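Local coordinates for carboxylesterase (Est-2) (Archaeoglobus fulgidus, PDB 5FRD), which probably hydrolyses carboxylic esters as a thermophilic member of the alpha/beta-hydrolase family, and binds coenzyme A in the vicinity of its active site, at residues I7-V12 with S73-K78; L51-Q56 with D66-Y71; E198-T203 with A226-M231. All blocks are in the same frame, centred on the assembly; numbering follows the deposited sequence. Where two conformers were deposited one is given.

Contact 1: I7-V12 with S73-K78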
loop_
_atom_site.group_PDB
_atom_site.type_symbol
_atom_site.label_atom_id
_atom_site.label_comp_id
_atom_site.label_asym_id
_atom_site.label_seq_id
_atom_site.Cartn_x
_atom_site.Cartn_y
_atom_site.Cartn_z
ATOM N N ILE A 7 7.922 17.532 -3.792
ATOM C CA ILE A 7 7.249 18.038 -4.999
ATOM C C ILE A 7 6.021 18.806 -4.555
ATOM O O ILE A 7 5.638 18.822 -3.379
ATOM C CB ILE A 7 6.848 16.892 -5.962
ATOM C CG1 ILE A 7 5.784 15.990 -5.359
ATOM C CG2 ILE A 7 8.086 16.129 -6.391
ATOM C CD1 ILE A 7 5.237 14.975 -6.321
ATOM N N ASP A 8 5.389 19.482 -5.520
ATOM C CA ASP A 8 4.154 20.218 -5.265
ATOM C C ASP A 8 3.049 19.648 -6.125
ATOM O O ASP A 8 3.236 19.473 -7.328
ATOM C CB ASP A 8 4.338 21.695 -5.604
ATOM C CG ASP A 8 3.080 22.501 -5.304
ATOM O OD1 ASP A 8 2.855 22.815 -4.120
ATOM O OD2 ASP A 8 2.305 22.772 -6.254
ATOM N N VAL A 9 1.919 19.338 -5.502
ATOM C CA VAL A 9 0.720 18.940 -6.207
ATOM C C VAL A 9 -0.401 19.938 -5.877
ATOM O O VAL A 9 -0.977 19.888 -4.804
ATOM C CB VAL A 9 0.278 17.498 -5.862
ATOM C CG1 VAL A 9 -1.019 17.131 -6.566
ATOM C CG2 VAL A 9 1.395 16.522 -6.228
ATOM N N ASP A 10 -0.694 20.829 -6.849
ATOM C CA ASP A 10 -1.731 21.870 -6.679
ATOM C C ASP A 10 -1.595 22.662 -5.384
ATOM O O ASP A 10 -2.579 22.947 -4.707
ATOM C CB ASP A 10 -3.123 21.233 -6.715
ATOM C CG ASP A 10 -3.376 20.457 -7.979
ATOM O OD1 ASP A 10 -2.689 20.710 -8.990
ATOM O OD2 ASP A 10 -4.269 19.585 -7.947
ATOM N N GLY A 11 -0.368 22.986 -5.024
ATOM C CA GLY A 11 -0.101 23.722 -3.809
ATOM C C GLY A 11 0.052 22.908 -2.532
ATOM O O GLY A 11 0.296 23.477 -1.475
ATOM N N VAL A 12 -0.100 21.584 -2.619
ATOM C CA VAL A 12 0.099 20.685 -1.484
ATOM C C VAL A 12 1.520 20.117 -1.635
ATOM O O VAL A 12 1.850 19.513 -2.665
ATOM C CB VAL A 12 -0.937 19.547 -1.485
ATOM C CG1 VAL A 12 -0.716 18.576 -0.317
ATOM C CG2 VAL A 12 -2.351 20.119 -1.415
ATOM N N SER A 73 -1.351 9.755 -8.260
ATOM C CA SER A 73 -1.139 9.821 -9.687
ATOM C C SER A 73 -0.306 11.031 -10.134
ATOM O O SER A 73 0.627 10.874 -10.931
ATOM C CB SER A 73 -2.456 9.753 -10.427
ATOM O OG SER A 73 -3.305 10.821 -10.106
ATOM N N GLU A 74 -0.617 12.199 -9.588
ATOM C CA GLU A 74 0.160 13.383 -9.897
ATOM C C GLU A 74 1.598 13.230 -9.459
ATOM O O GLU A 74 2.537 13.621 -10.140
ATOM C CB GLU A 74 -0.459 14.629 -9.247
ATOM C CG GLU A 74 -1.770 15.047 -9.880
ATOM C CD GLU A 74 -1.583 15.522 -11.313
ATOM O OE1 GLU A 74 -0.772 16.430 -11.540
ATOM O OE2 GLU A 74 -2.203 14.946 -12.216
ATOM N N SER A 75 1.793 12.613 -8.292
ATOM C CA SER A 75 3.142 12.414 -7.789
ATOM C C SER A 75 3.948 11.398 -8.605
ATOM O O SER A 75 5.118 11.591 -8.839
ATOM C CB SER A 75 3.093 11.964 -6.319
ATOM O OG SER A 75 2.487 12.926 -5.475
ATOM N N LEU A 76 3.297 10.336 -9.058
ATOM C CA LEU A 76 3.906 9.377 -9.928
ATOM C C LEU A 76 4.330 10.052 -11.236
ATOM O O LEU A 76 5.458 9.934 -11.669
ATOM C CB LEU A 76 2.940 8.199 -10.154
ATOM C CG LEU A 76 3.432 6.973 -10.873
ATOM C CD1 LEU A 76 2.479 5.810 -10.654
ATOM C CD2 LEU A 76 3.669 7.189 -12.366
ATOM N N LYS A 77 3.403 10.782 -11.834
ATOM C CA LYS A 77 3.703 11.476 -13.087
ATOM C C LYS A 77 4.924 12.392 -12.956
ATOM O O LYS A 77 5.757 12.446 -13.864
ATOM C CB LYS A 77 2.495 12.292 -13.543
ATOM C CG LYS A 77 1.354 11.469 -14.087
ATOM C CD LYS A 77 0.110 12.339 -14.266
ATOM C CE LYS A 77 -1.077 11.535 -14.753
ATOM N NZ LYS A 77 -2.300 12.378 -14.869
ATOM N N LYS A 78 5.054 13.080 -11.817
ATOM C CA LYS A 78 6.136 14.065 -11.590
ATOM C C LYS A 78 7.474 13.454 -11.211
ATOM O O LYS A 78 8.491 14.146 -11.204
ATOM C CB LYS A 78 5.724 15.067 -10.504
ATOM C CG LYS A 78 4.641 16.052 -10.952
ATOM C CD LYS A 78 4.103 16.866 -9.778
ATOM C CE LYS A 78 2.837 17.629 -10.121
ATOM N NZ LYS A 78 3.089 18.715 -11.103
HETATM O O HOH W 1 4.570 20.635 -9.560
#
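I7 and V9 lay their branched side chains on the flank of helix 65-79 formed by E74, S75 and K78, where the edge strand of an alpha/beta-hydrolase sheet meets one of the helices packed on it. Strand 7-9 and helix 73-78 approach to 8.9 Å between axes, with directions 139° apart. I7 and V9 share the strand face toward the helix, while D8 points away from it.

V9 straddles two helix residues. Its CG1, anti to the backbone N (chi1 177°), meets E74 CB at 3.7 Å, the two side chains crossing at a slant, while CG2 turns to S75. Beta-branching thus suits V9: two methyls serve two neighbours. E74 offers its aliphatic root; its chain bends at chi2, and the carboxylate lies at long salt-bridge range from K77 in one conformer of that lysine. I7 reaches further. Its CG1 stands between the backbone N and the carbonyl carbon (chi1 66°), and the extended end brings I7 CD1 to 3.5 Å from S75 OG. Serine suits this place because it is short enough to leave the methyls close to the helix, and its hydroxyl is already satisfied by Y71 O, which makes apolar neighbours cheap.

K78 passes I7 with its CD 4.1 Å from I7 CD1. In one of its conformers, K78 CE stands 3.4 Å from D8 O. A water donates to D8 O at 2.8 Å and accepts from K78 NZ. Beyond V9 the strand folds back through a type I' turn into strand 12-18. G11 fits its backbone angles, where a side chain would collide with the carbonyl oxygen of D10, and G11 N donates to D8 OD2 at 3.0 Å in an Asx motif.

Contact 2: L51-Q56 with D66-Y71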
loop_
_atom_site.group_PDB
_atom_site.type_symbol
_atom_site.label_atom_id
_atom_site.label_comp_id
_atom_site.label_asym_id
_atom_site.label_seq_id
_atom_site.Cartn_x
_atom_site.Cartn_y
_atom_site.Cartn_z
ATOM N N LEU A 51 1.614 10.008 1.579
ATOM C CA LEU A 51 0.338 10.623 1.232
ATOM C C LEU A 51 0.132 11.874 2.066
ATOM O O LEU A 51 0.589 11.948 3.212
ATOM C CB LEU A 51 -0.825 9.645 1.456
ATOM C CG LEU A 51 -0.926 8.454 0.512
ATOM C CD1 LEU A 51 -1.956 7.463 1.008
ATOM C CD2 LEU A 51 -1.201 8.863 -0.923
ATOM N N PRO A 52 -0.556 12.877 1.502
ATOM C CA PRO A 52 -0.914 14.014 2.360
ATOM C C PRO A 52 -1.531 13.525 3.666
ATOM O O PRO A 52 -2.170 12.459 3.705
ATOM C CB PRO A 52 -1.919 14.782 1.506
ATOM C CG PRO A 52 -1.498 14.476 0.107
ATOM C CD PRO A 52 -1.066 13.025 0.138
ATOM N N ASN A 53 -1.268 14.264 4.734
ATOM C CA ASN A 53 -1.623 13.895 6.113
ATOM C C ASN A 53 -0.717 12.887 6.781
ATOM O O ASN A 53 -0.965 12.513 7.927
ATOM C CB ASN A 53 -3.086 13.456 6.248
ATOM C CG ASN A 53 -4.038 14.468 5.645
ATOM O OD1 ASN A 53 -3.975 15.635 6.000
ATOM N ND2 ASN A 53 -4.838 14.058 4.693
ATOM N N HIS A 54 0.332 12.461 6.071
ATOM C CA HIS A 54 1.262 11.445 6.539
ATOM C C HIS A 54 2.689 11.904 6.312
ATOM O O HIS A 54 2.992 12.666 5.390
ATOM C CB HIS A 54 1.027 10.126 5.808
ATOM C CG HIS A 54 -0.387 9.623 5.894
ATOM N ND1 HIS A 54 -1.412 10.154 5.150
ATOM C CD2 HIS A 54 -0.932 8.638 6.631
ATOM C CE1 HIS A 54 -2.535 9.518 5.438
ATOM N NE2 HIS A 54 -2.270 8.581 6.318
ATOM N N GLY A 55 3.599 11.391 7.131
ATOM C CA GLY A 55 5.035 11.660 6.956
ATOM C C GLY A 55 5.350 13.139 6.911
ATOM O O GLY A 55 4.867 13.902 7.759
ATOM N N GLN A 56 6.131 13.531 5.913
ATOM C CA GLN A 56 6.534 14.925 5.760
ATOM C C GLN A 56 5.711 15.692 4.729
ATOM O O GLN A 56 6.084 16.798 4.317
ATOM C CB GLN A 56 8.016 15.010 5.446
ATOM C CG GLN A 56 8.853 14.334 6.498
ATOM C CD GLN A 56 8.897 15.120 7.786
ATOM O OE1 GLN A 56 8.914 16.343 7.780
ATOM N NE2 GLN A 56 8.826 14.411 8.899
ATOM N N ASP A 66 -10.370 7.929 -3.779
ATOM C CA ASP A 66 -10.144 8.597 -5.065
ATOM C C ASP A 66 -9.298 9.865 -4.953
ATOM O O ASP A 66 -8.444 10.127 -5.806
ATOM C CB ASP A 66 -11.489 8.967 -5.739
ATOM C CG ASP A 66 -12.041 7.857 -6.624
ATOM O OD1 ASP A 66 -11.259 7.210 -7.350
ATOM O OD2 ASP A 66 -13.275 7.650 -6.612
ATOM N N GLU A 67 -9.521 10.674 -3.915
ATOM C CA GLU A 67 -8.740 11.878 -3.707
ATOM C C GLU A 67 -7.245 11.533 -3.429
ATOM O O GLU A 67 -6.348 12.168 -3.961
ATOM C CB GLU A 67 -9.400 12.723 -2.605
ATOM C CG GLU A 67 -10.628 13.475 -3.113
ATOM C CD GLU A 67 -11.610 13.876 -2.020
ATOM O OE1 GLU A 67 -11.178 14.364 -0.954
ATOM O OE2 GLU A 67 -12.833 13.703 -2.228
ATOM N N TYR A 68 -7.009 10.519 -2.584
ATOM C CA TYR A 68 -5.627 10.089 -2.426
ATOM C C TYR A 68 -5.037 9.577 -3.727
ATOM O O TYR A 68 -3.853 9.770 -4.004
ATOM C CB TYR A 68 -5.487 9.014 -1.331
ATOM C CG TYR A 68 -5.409 9.553 0.069
ATOM C CD1 TYR A 68 -4.575 10.610 0.385
ATOM C CD2 TYR A 68 -6.107 8.960 1.119
ATOM C CE1 TYR A 68 -4.472 11.115 1.660
ATOM C CE2 TYR A 68 -6.022 9.476 2.417
ATOM C CZ TYR A 68 -5.186 10.561 2.678
ATOM O OH TYR A 68 -5.093 11.123 3.946
ATOM N N ALA A 69 -5.837 8.913 -4.555
ATOM C CA ALA A 69 -5.362 8.461 -5.856
ATOM C C ALA A 69 -4.973 9.602 -6.797
ATOM O O ALA A 69 -4.059 9.451 -7.604
ATOM C CB ALA A 69 -6.392 7.544 -6.506
ATOM N N TYR A 70 -5.665 10.732 -6.675
ATOM C CA TYR A 70 -5.263 11.918 -7.404
ATOM C C TYR A 70 -3.872 12.375 -6.979
ATOM O O TYR A 70 -3.001 12.589 -7.824
ATOM C CB TYR A 70 -6.276 13.055 -7.213
ATOM C CG TYR A 70 -5.805 14.339 -7.818
ATOM C CD1 TYR A 70 -5.868 14.509 -9.197
ATOM C CD2 TYR A 70 -5.248 15.335 -7.038
ATOM C CE1 TYR A 70 -5.409 15.675 -9.793
ATOM C CE2 TYR A 70 -4.778 16.506 -7.634
ATOM C CZ TYR A 70 -4.863 16.652 -9.007
ATOM O OH TYR A 70 -4.422 17.797 -9.637
ATOM N N TYR A 71 -3.636 12.525 -5.676
ATOM C CA TYR A 71 -2.293 12.893 -5.217
ATOM C C TYR A 71 -1.229 11.873 -5.623
ATOM O O TYR A 71 -0.134 12.248 -6.043
ATOM C CB TYR A 71 -2.226 13.127 -3.708
ATOM C CG TYR A 71 -2.960 14.360 -3.286
ATOM C CD1 TYR A 71 -2.435 15.629 -3.552
ATOM C CD2 TYR A 71 -4.193 14.274 -2.652
ATOM C CE1 TYR A 71 -3.139 16.774 -3.206
ATOM C CE2 TYR A 71 -4.897 15.415 -2.289
ATOM C CZ TYR A 71 -4.365 16.650 -2.580
ATOM O OH TYR A 71 -5.070 17.777 -2.218
#
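L51 meets the ring of Y68 over one face: its CD1 lies 4.2 Å from the centroid of the Y68 ring in a CH-pi contact, and L51 CB packs on the CE1 corner. A leucine's forked end suits this, one branch spreading on the ring while CD2 fills in beside it. Y68 CG sits beside the backbone N (chi1 -83°), which brings the phenol end to the turn although CB does not point there. P52 follows with a second CH-pi contact, P52 CG standing 3.7 Å from Y71 CG over the face of that ring.

P52 takes the first corner of a type II beta turn from L51 to H54, in the loop of the alpha/beta-hydrolase fold that leaves strand 47-49 and leads to helix 65-79. The fixed phi of proline fits this corner, and N53 takes the positive phi of the second, which asparagine tolerates well. From there N53 ND2 donates to Y68 OH at 3.0 Å, an almost straight bond (174°) lying in the amide plane, although that plane is turned 75° from the tyrosine ring. The same ND2 also serves V60 O.

H54 presents its ring edge to the phenol, with H54 CE1 3.4 Å from Y68 OH. The ring is held at both nitrogens: H54 NE2 bonds to D168 of helix 162-173, and H54 ND1 donates to P52 O at 2.8 Å, from above the carbonyl plane, with a weak second bond to L51 O.

Contact 3: E198-T203 with A226-M231. With COA (coenzyme A), chain C.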
loop_
_atom_site.group_PDB
_atom_site.type_symbol
_atom_site.label_atom_id
_atom_site.label_comp_id
_atom_site.label_asym_id
_atom_site.label_seq_id
_atom_site.Cartn_x
_atom_site.Cartn_y
_atom_site.Cartn_z
ATOM N N GLU A 198 1.039 -15.215 4.906
ATOM C CA GLU A 198 0.197 -16.392 5.206
ATOM C C GLU A 198 -0.705 -16.192 6.421
ATOM O O GLU A 198 -1.821 -16.712 6.423
ATOM C CB GLU A 198 1.119 -17.591 5.383
ATOM C CG GLU A 198 0.404 -18.929 5.537
ATOM C CD GLU A 198 1.393 -20.081 5.611
ATOM O OE1 GLU A 198 2.221 -20.213 4.681
ATOM O OE2 GLU A 198 1.326 -20.858 6.587
ATOM N N GLU A 199 -0.257 -15.403 7.404
ATOM C CA GLU A 199 -0.975 -15.218 8.666
ATOM C C GLU A 199 -1.846 -13.957 8.706
ATOM O O GLU A 199 -2.440 -13.655 9.716
ATOM C CB GLU A 199 0.033 -15.191 9.822
ATOM C CG GLU A 199 0.896 -16.445 9.843
ATOM C CD GLU A 199 1.816 -16.561 11.043
ATOM O OE1 GLU A 199 1.492 -16.004 12.117
ATOM O OE2 GLU A 199 2.858 -17.240 10.899
ATOM N N ASP A 200 -1.943 -13.215 7.597
ATOM C CA ASP A 200 -2.656 -11.929 7.600
ATOM C C ASP A 200 -4.139 -12.110 7.954
ATOM O O ASP A 200 -4.859 -12.840 7.252
ATOM C CB ASP A 200 -2.513 -11.294 6.190
ATOM C CG ASP A 200 -2.995 -9.851 6.108
ATOM O OD1 ASP A 200 -3.802 -9.394 6.926
ATOM O OD2 ASP A 200 -2.548 -9.165 5.151
ATOM N N LYS A 201 -4.607 -11.426 9.002
ATOM C CA LYS A 201 -6.012 -11.484 9.407
ATOM C C LYS A 201 -6.788 -10.212 9.095
ATOM O O LYS A 201 -8.014 -10.185 9.196
ATOM C CB LYS A 201 -6.117 -11.840 10.894
ATOM C CG LYS A 201 -5.589 -13.240 11.178
ATOM C CD LYS A 201 -6.047 -13.825 12.483
ATOM C CE LYS A 201 -7.291 -14.696 12.409
ATOM N NZ LYS A 201 -8.021 -14.696 13.707
ATOM N N LEU A 202 -6.097 -9.140 8.713
ATOM C CA LEU A 202 -6.776 -7.919 8.322
ATOM C C LEU A 202 -7.278 -8.011 6.885
ATOM O O LEU A 202 -8.360 -7.532 6.566
ATOM C CB LEU A 202 -5.871 -6.697 8.495
ATOM C CG LEU A 202 -5.548 -6.311 9.940
ATOM C CD1 LEU A 202 -4.494 -5.225 9.982
ATOM C CD2 LEU A 202 -6.843 -5.860 10.636
ATOM N N THR A 203 -6.433 -8.553 6.011
ATOM C CA THR A 203 -6.764 -8.743 4.595
ATOM C C THR A 203 -6.317 -10.171 4.290
ATOM O O THR A 203 -5.206 -10.428 3.901
ATOM C CB THR A 203 -6.048 -7.713 3.689
ATOM O OG1 THR A 203 -4.649 -7.709 3.940
ATOM C CG2 THR A 203 -6.568 -6.319 3.926
ATOM N N ALA A 226 4.717 -14.505 7.725
ATOM C CA ALA A 226 4.380 -13.085 7.746
ATOM C C ALA A 226 2.888 -12.928 7.860
ATOM O O ALA A 226 2.113 -13.816 7.467
ATOM C CB ALA A 226 4.870 -12.419 6.489
ATOM N N SER A 227 2.475 -11.784 8.383
ATOM C CA SER A 227 1.088 -11.407 8.454
ATOM C C SER A 227 0.882 -10.211 7.516
ATOM O O SER A 227 1.475 -10.171 6.445
ATOM C CB SER A 227 0.726 -11.115 9.916
ATOM O OG SER A 227 -0.630 -10.726 10.055
ATOM N N HIS A 228 0.074 -9.255 7.911
ATOM C CA HIS A 228 -0.262 -8.084 7.089
ATOM C C HIS A 228 0.950 -7.264 6.736
ATOM O O HIS A 228 1.029 -6.769 5.602
ATOM C CB HIS A 228 -1.301 -7.253 7.834
ATOM C CG HIS A 228 -1.968 -6.168 7.049
ATOM N ND1 HIS A 228 -2.740 -6.427 5.950
ATOM C CD2 HIS A 228 -2.068 -4.838 7.275
ATOM C CE1 HIS A 228 -3.285 -5.297 5.523
ATOM N NE2 HIS A 228 -2.878 -4.314 6.292
ATOM N N MET A 229 1.914 -7.144 7.641
ATOM C CA MET A 229 3.102 -6.287 7.430
ATOM C C MET A 229 4.266 -7.017 6.739
ATOM O O MET A 229 5.441 -6.856 7.083
ATOM C CB MET A 229 3.556 -5.676 8.766
ATOM C CG MET A 229 2.491 -4.911 9.503
ATOM S SD MET A 229 1.640 -3.688 8.498
ATOM C CE MET A 229 2.979 -2.617 8.051
ATOM N N VAL A 230 3.921 -7.769 5.701
ATOM C CA VAL A 230 4.829 -8.673 5.018
ATOM C C VAL A 230 6.106 -8.012 4.484
ATOM O O VAL A 230 7.177 -8.592 4.507
ATOM C CB VAL A 230 4.064 -9.449 3.939
ATOM C CG1 VAL A 230 3.459 -8.524 2.877
ATOM C CG2 VAL A 230 4.944 -10.484 3.283
ATOM N N MET A 231 6.013 -6.762 4.014
ATOM C CA MET A 231 7.188 -6.081 3.451
ATOM C C MET A 231 8.218 -5.712 4.507
ATOM O O MET A 231 9.365 -5.495 4.167
ATOM C CB MET A 231 6.762 -4.833 2.655
ATOM C CG MET A 231 6.298 -3.641 3.483
ATOM S SD MET A 231 4.831 -3.849 4.493
ATOM C CE MET A 231 3.711 -4.169 3.170
HETATM N N1A COA C . -12.564 -9.848 -1.144
HETATM C C2A COA C . -13.375 -10.905 -1.297
HETATM N N3A COA C . -14.508 -11.030 -0.595
HETATM C C4A COA C . -14.888 -10.076 0.284
HETATM C C5A COA C . -14.069 -8.901 0.504
HETATM C C6A COA C . -12.855 -8.820 -0.291
HETATM N N6A COA C . -12.033 -7.760 -0.139
HETATM N N7A COA C . -14.648 -8.128 1.436
HETATM C C8A COA C . -15.790 -8.760 1.763
HETATM N N9A COA C . -15.914 -9.915 1.077
HETATM C C1B COA C . -17.027 -10.872 1.227
HETATM C C2B COA C . -16.884 -11.541 2.564
HETATM O O2B COA C . -15.991 -12.649 2.460
HETATM C C3B COA C . -18.329 -11.879 2.891
HETATM O O3B COA C . -18.677 -13.097 2.235
HETATM P P3B COA C . -19.527 -14.262 2.967
HETATM O O7A COA C . -20.845 -13.561 3.226
HETATM O O8A COA C . -18.705 -14.598 4.195
HETATM O O9A COA C . -19.563 -15.370 1.938
HETATM C C4B COA C . -19.112 -10.729 2.286
HETATM O O4B COA C . -18.260 -10.183 1.259
HETATM C C5B COA C . -19.497 -9.639 3.272
HETATM O O5B COA C . -18.310 -9.130 3.901
HETATM P P1A COA C . -18.192 -7.590 4.340
HETATM O O1A COA C . -18.673 -6.695 3.275
HETATM O O2A COA C . -16.739 -7.428 4.789
HETATM O O3A COA C . -19.185 -7.343 5.580
HETATM P P2A COA C . -19.356 -8.176 6.946
HETATM O O4A COA C . -20.341 -7.318 7.691
HETATM O O5A COA C . -19.582 -9.625 6.644
HETATM O O6A COA C . -17.929 -8.164 7.708
HETATM C CBP COA C . -16.049 -7.339 8.887
HETATM C CCP COA C . -17.359 -6.961 8.209
HETATM C CDP COA C . -15.380 -6.054 9.372
HETATM C CEP COA C . -16.368 -8.254 10.086
HETATM C CAP COA C . -15.142 -8.063 7.860
HETATM O OAP COA C . -14.984 -7.250 6.669
HETATM C C9P COA C . -13.783 -8.406 8.430
HETATM O O9P COA C . -13.676 -9.251 9.293
HETATM N N8P COA C . -12.726 -7.756 7.909
HETATM C C7P COA C . -11.333 -8.081 8.227
HETATM C C6P COA C . -10.759 -7.287 9.396
HETATM C C5P COA C . -10.478 -5.812 9.185
HETATM O O5P COA C . -10.880 -4.975 10.004
HETATM N N4P COA C . -9.733 -5.477 8.130
HETATM C C3P COA C . -9.295 -4.123 7.879
HETATM C C2P COA C . -9.231 -3.878 6.390
HETATM S S1P COA C . -8.534 -2.236 6.105
HETATM O O HOH W 2 -0.151 -9.381 3.725
#
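The acid and histidine loops of a probable Ser-His-Asp triad meet here, as expected for an alpha/beta-hydrolase: D200, after strand 192-197, pairs with H228, whose side chain in turn touches S89, the likely nucleophile on what is probably the nucleophile elbow. H228 ND1 donates to D200 OD2 at 2.9 Å (158°), on the syn side of the carboxylate and in the plane of the imidazole, although the two flat groups are turned 72° from each other.

D200 is itself gripped by its own loop. T203 OG1 donates to D200 OD2 at 2.8 Å from the carboxylate face opposite that used by H228; threonine suits its place by supplying this hydroxyl. The main chain adds T203 N, whose nearly straight 2.9 Å bond to D200 OD1 closes an Asx motif. H228 CG swings anti to the backbone N (chi1 -168°), which carries the ring over to the aspartate. An alanine here in place of D200 has no carboxylate to receive H228 ND1 and the two T203 donors, and the imidazole would probably be freer to turn about its side-chain bonds.

L202 steadies the ring from one face: L202 CD1 makes a CH-pi contact, 3.7 Å from H228 CD2. Further back the loops are joined by main chain, E199 N donating to A226 O at 2.9 Å. L202 also faces the ligand, which R117 and L121 hold too: the pantetheine amide of coenzyme A donates from N4P to L202 O at 2.9 Å.

Overall arrangement
From the N terminus, strand 3-9 supplies the first half of contact 1, whose loop stays open through strands 12-18, 24-27 and 47-49 until helix 65-79 closes it. Contact 2 is nested inside that loop, tying the turn after strand 47-49 to the earlier part of the same helix. The two touch through packing of V9 and V12 on Y71. Contact 3 comes later in series, its centre about 30 Å from that of contact 1 and 23 Å from that of contact 2, across the chain's centre. It closes a loop spanning helix 205-214 and strand 218-223, joining the two loops that follow the last two strands.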